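Local coordinates for protein arsenite methyltransferase (Chlamydomonas reinhardtii, PDB 5EVJ) that probably methylates trivalent arsenic, transferring methyl groups from S-adenosylmethionine to give mono-, di- and trimethylated arsenic products, at residues 308-313 with 322-327; 326-331 with 335-340. The protein carries 15 engineered substitutions. One frame throughout, in Å; residues are numbered along the deposited sequence.

Interaction 1: 308-313 with 322-327; sequences DHHRFV and GNTASM
The hydroxyl of T324 faces H310 across this contact and is held by two groups: a water 3.0 Å from T324 OG1, and R243 NH1, which hydrogen-bonds the same oxygen. The contact packs a helix against a β-hairpin: helix 322-329 brings its T324 side to strand 310-313, which pairs with 303-305 in a two-stranded antiparallel sheet. The water also lies 3.1 Å from H310 NE2, and so links the imidazole to the threonine; the direct H310 NE2 to T324 OG1 separation is 3.5 Å, with the hydroxyl standing obliquely to the ring. Through its other nitrogen, H310 ND1, the imidazole is hydrogen-bonded to D307 OD1, a second hold that probably limits rotation of the ring and helps keep NE2 turned to the water. Histidine suits the place because its two nitrogens can serve partners in different directions. R243 belongs to strand 243-249 at the edge of the large mixed sheet, so the threonine joins the helix to that sheet as well.

Threonine fits through its two unlike branches. With OG1 beside the backbone N (chi1 -70°), CG2 stands anti to that N and turns to the ring of F312. F312, two residues beyond H310 on the strand and on the same side, meets this methyl at its ring edge: F312 CZ lies 4.0 Å from T324 CG2, near the plane of the ring.

Interaction 2: 326-331 with 335-340; sequences SMVGES and PHFTII
V328, in the last turn of helix 322-329, lies on the ring of F337, its side chain crossing the aromatic one at about a right angle. V328 CB sits 3.5 Å from the centroid of the F337 ring and 3° off the ring normal, a CH-pi contact centred on the face. Valine suits this place because its branching at CB gives a broad, short surface: with CG1 beside the backbone N (chi1 -55°), CG2 falls between that N and the carbonyl carbon, reaches 3.7 Å from F337 CD2 and touches I339 CD1 as well. The backbone carbonyl joins in, with V328 O 3.3 Å from F337 CD1. G329 comes next, and I339 packs on its main chain: G329 CA is 3.9 Å from I339 CG1, and a CB on this residue would clash with the same atom, so glycine fits. E330 is the first residue to leave helical geometry, and its carboxylate folds back to S326: S326 OG donates to E330 OE1 over 2.7 Å, from above the carboxylate plane, while Q279 NE2 holds the same oxygen. S331 also turns back, its OG donating to M327 O at 2.7 Å and accepting from L333 N. Were F337 replaced by alanine, V328 CB would probably lose its aromatic platform and F312 its edge-to-face partner, with a gap opening beneath the helix end. F337 and I339 alternate with T338, which points away, the pattern of an edge strand whose three-stranded antiparallel sheet (318-320, 289-293, 337-340) carries a helix on one face.

Overall arrangement
Read from the N terminus, the chain runs out of strand 310-313, through eight residues that include strand 318-320, into helix 322-329; interaction 1 closes that loop. Interaction 2 closes the next and tighter one, only three residues long, as the chain leaves the helix and returns along strand 337-340. The two follow in series, neither enclosing nor crossing the other, and overlap at S326 and M327. The helix is their common element, tied on one side to the hairpin of 303-305 with 310-313 and on another to the three-stranded sheet. Their centres lie about 9 Å apart, and they merge where F312 CG comes 3.9 Å from F337 CE2 and F312 CE1 4.1 Å from V328 CG1.

Interaction 1: 308-313 with 322-327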
# COMPACT_ATOMS: atom_id res chain seq x y z
N ASP A 308 5.44 -10.65 -4.57
CA ASP A 308 5.85 -11.99 -4.17
C ASP A 308 6.14 -12.95 -5.32
O ASP A 308 6.53 -14.07 -5.05
CB ASP A 308 4.82 -12.60 -3.23
CG ASP A 308 3.46 -12.80 -3.90
OD1 ASP A 308 3.30 -12.58 -5.12
OD2 ASP A 308 2.53 -13.14 -3.16
N HIS A 309 5.93 -12.52 -6.58
CA HIS A 309 6.37 -13.32 -7.79
C HIS A 309 7.47 -12.67 -8.59
O HIS A 309 7.80 -13.13 -9.68
CB HIS A 309 5.17 -13.61 -8.71
CG HIS A 309 4.11 -14.40 -8.02
ND1 HIS A 309 4.24 -15.75 -7.76
CD2 HIS A 309 2.94 -14.02 -7.47
CE1 HIS A 309 3.19 -16.17 -7.10
NE2 HIS A 309 2.38 -15.15 -6.91
N HIS A 310 8.04 -11.60 -8.07
CA HIS A 310 9.03 -10.84 -8.86
C HIS A 310 10.10 -10.30 -7.96
O HIS A 310 9.94 -9.22 -7.38
CB HIS A 310 8.40 -9.68 -9.65
CG HIS A 310 7.37 -10.11 -10.65
ND1 HIS A 310 6.07 -10.40 -10.29
CD2 HIS A 310 7.46 -10.31 -11.99
CE1 HIS A 310 5.39 -10.74 -11.38
NE2 HIS A 310 6.22 -10.70 -12.42
N ARG A 311 11.19 -11.04 -7.86
CA ARG A 311 12.36 -10.60 -7.12
C ARG A 311 13.47 -10.31 -8.13
O ARG A 311 13.78 -11.16 -8.92
CB ARG A 311 12.81 -11.71 -6.17
CG ARG A 311 14.16 -11.49 -5.51
CD ARG A 311 14.26 -12.51 -4.39
NE ARG A 311 14.93 -11.97 -3.23
CZ ARG A 311 16.25 -11.96 -3.06
NH1 ARG A 311 17.07 -12.49 -4.00
NH2 ARG A 311 16.78 -11.43 -1.94
N PHE A 312 14.03 -9.11 -8.07
CA PHE A 312 15.05 -8.64 -8.97
C PHE A 312 16.34 -8.61 -8.23
O PHE A 312 16.47 -7.96 -7.13
CB PHE A 312 14.80 -7.18 -9.40
CG PHE A 312 13.61 -7.02 -10.27
CD1 PHE A 312 12.32 -6.91 -9.70
CD2 PHE A 312 13.76 -7.10 -11.66
CE1 PHE A 312 11.22 -6.85 -10.52
CE2 PHE A 312 12.63 -7.06 -12.48
CZ PHE A 312 11.37 -6.92 -11.90
N VAL A 313 17.31 -9.28 -8.84
CA VAL A 313 18.61 -9.31 -8.24
C VAL A 313 19.40 -8.20 -8.91
O VAL A 313 19.37 -7.99 -10.17
CB VAL A 313 19.23 -10.70 -8.38
CG1 VAL A 313 20.66 -10.74 -7.81
CG2 VAL A 313 18.35 -11.74 -7.64
N GLY A 322 4.68 -6.29 -19.90
CA GLY A 322 4.33 -4.83 -19.93
C GLY A 322 4.05 -4.25 -18.55
O GLY A 322 4.60 -3.17 -18.15
N ASN A 323 3.30 -5.00 -17.76
CA ASN A 323 2.81 -4.47 -16.50
C ASN A 323 3.95 -4.24 -15.58
O ASN A 323 4.13 -3.15 -15.02
CB ASN A 323 1.75 -5.37 -15.82
CG ASN A 323 0.35 -5.22 -16.44
OD1 ASN A 323 0.13 -4.41 -17.37
ND2 ASN A 323 -0.60 -6.00 -15.92
N THR A 324 4.69 -5.31 -15.37
CA THR A 324 5.82 -5.30 -14.49
C THR A 324 6.83 -4.25 -15.02
O THR A 324 7.38 -3.52 -14.21
CB THR A 324 6.49 -6.69 -14.51
OG1 THR A 324 5.61 -7.61 -13.83
CG2 THR A 324 7.84 -6.60 -13.76
N ALA A 325 7.07 -4.19 -16.34
CA ALA A 325 8.01 -3.17 -16.86
C ALA A 325 7.52 -1.74 -16.48
O ALA A 325 8.31 -0.84 -16.20
CB ALA A 325 8.23 -3.29 -18.37
N SER A 326 6.21 -1.53 -16.49
CA SER A 326 5.62 -0.25 -16.15
C SER A 326 5.80 -0.00 -14.66
O SER A 326 6.10 1.14 -14.24
CB SER A 326 4.07 -0.23 -16.50
OG SER A 326 3.88 -0.13 -17.91
N MET A 327 5.55 -1.02 -13.85
CA MET A 327 5.63 -0.84 -12.42
C MET A 327 7.00 -0.48 -11.82
O MET A 327 7.08 0.14 -10.72
CB MET A 327 5.11 -2.08 -11.69
CG MET A 327 3.64 -2.40 -12.03
SD MET A 327 2.95 -3.92 -11.31
CE MET A 327 1.28 -3.90 -12.01
O HOH W 1 6.44 -10.05 -15.41

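Interaction 2: 326-331 with 335-340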
# COMPACT_ATOMS: atom_id res chain seq x y z
N SER A 326 6.21 -1.53 -16.49
CA SER A 326 5.62 -0.25 -16.15
C SER A 326 5.80 -0.00 -14.66
O SER A 326 6.10 1.14 -14.24
CB SER A 326 4.07 -0.23 -16.50
OG SER A 326 3.88 -0.13 -17.91
N MET A 327 5.55 -1.02 -13.85
CA MET A 327 5.63 -0.84 -12.42
C MET A 327 7.00 -0.48 -11.82
O MET A 327 7.08 0.14 -10.72
CB MET A 327 5.11 -2.08 -11.69
CG MET A 327 3.64 -2.40 -12.03
SD MET A 327 2.95 -3.92 -11.31
CE MET A 327 1.28 -3.90 -12.01
N VAL A 328 8.08 -0.97 -12.47
CA VAL A 328 9.42 -0.75 -11.98
C VAL A 328 10.05 0.28 -12.88
O VAL A 328 10.94 0.98 -12.46
CB VAL A 328 10.29 -2.04 -11.95
CG1 VAL A 328 9.55 -3.10 -11.13
CG2 VAL A 328 10.69 -2.51 -13.36
N GLY A 329 9.57 0.44 -14.11
CA GLY A 329 10.32 1.39 -14.91
C GLY A 329 9.60 2.64 -15.39
O GLY A 329 10.15 3.33 -16.26
N GLU A 330 8.37 2.87 -14.92
CA GLU A 330 7.55 4.01 -15.44
C GLU A 330 6.87 4.61 -14.25
O GLU A 330 6.10 5.49 -14.40
CB GLU A 330 6.45 3.56 -16.46
CG GLU A 330 6.89 3.34 -17.93
CD GLU A 330 6.03 2.28 -18.69
OE1 GLU A 330 4.80 2.34 -18.60
OE2 GLU A 330 6.56 1.33 -19.36
N SER A 331 7.14 4.08 -13.08
CA SER A 331 6.65 4.58 -11.83
C SER A 331 7.72 5.40 -11.09
O SER A 331 8.77 5.75 -11.63
CB SER A 331 6.31 3.40 -10.94
OG SER A 331 7.54 2.74 -10.48
N PRO A 335 13.90 5.40 -11.42
CA PRO A 335 15.32 5.79 -11.42
C PRO A 335 16.24 4.58 -11.02
O PRO A 335 17.44 4.60 -11.29
CB PRO A 335 15.42 6.86 -10.32
CG PRO A 335 14.01 7.44 -10.25
CD PRO A 335 13.11 6.24 -10.47
N HIS A 336 15.69 3.58 -10.33
CA HIS A 336 16.48 2.43 -9.90
C HIS A 336 16.48 1.24 -10.87
O HIS A 336 17.03 0.17 -10.51
CB HIS A 336 16.02 1.96 -8.55
CG HIS A 336 15.86 3.07 -7.56
ND1 HIS A 336 16.94 3.69 -6.97
CD2 HIS A 336 14.75 3.72 -7.09
CE1 HIS A 336 16.52 4.66 -6.18
NE2 HIS A 336 15.19 4.68 -6.21
N PHE A 337 15.85 1.38 -12.04
CA PHE A 337 15.70 0.26 -12.96
C PHE A 337 16.06 0.68 -14.34
O PHE A 337 15.76 1.78 -14.69
CB PHE A 337 14.24 -0.22 -13.01
CG PHE A 337 13.88 -0.98 -11.81
CD1 PHE A 337 13.43 -0.33 -10.70
CD2 PHE A 337 14.04 -2.40 -11.80
CE1 PHE A 337 13.10 -1.05 -9.54
CE2 PHE A 337 13.71 -3.13 -10.64
CZ PHE A 337 13.26 -2.48 -9.51
N THR A 338 16.59 -0.24 -15.16
CA THR A 338 16.73 -0.01 -16.59
C THR A 338 15.76 -0.96 -17.25
O THR A 338 15.68 -2.15 -16.88
CB THR A 338 18.18 -0.39 -17.06
OG1 THR A 338 19.16 0.23 -16.21
CG2 THR A 338 18.50 -0.05 -18.55
N ILE A 339 15.07 -0.44 -18.25
CA ILE A 339 14.20 -1.21 -19.10
C ILE A 339 14.83 -1.27 -20.44
O ILE A 339 15.14 -0.24 -21.05
CB ILE A 339 12.85 -0.48 -19.33
CG1 ILE A 339 12.16 -0.23 -17.99
CG2 ILE A 339 11.92 -1.42 -20.04
CD1 ILE A 339 11.91 -1.53 -17.20
N ILE A 340 14.96 -2.47 -20.97
CA ILE A 340 15.45 -2.56 -22.32
C ILE A 340 14.28 -3.01 -23.16
O ILE A 340 13.63 -4.01 -22.86
CB ILE A 340 16.58 -3.62 -22.38
CG1 ILE A 340 17.82 -3.08 -21.65
CG2 ILE A 340 16.94 -3.90 -23.80
CD1 ILE A 340 18.56 -4.09 -20.79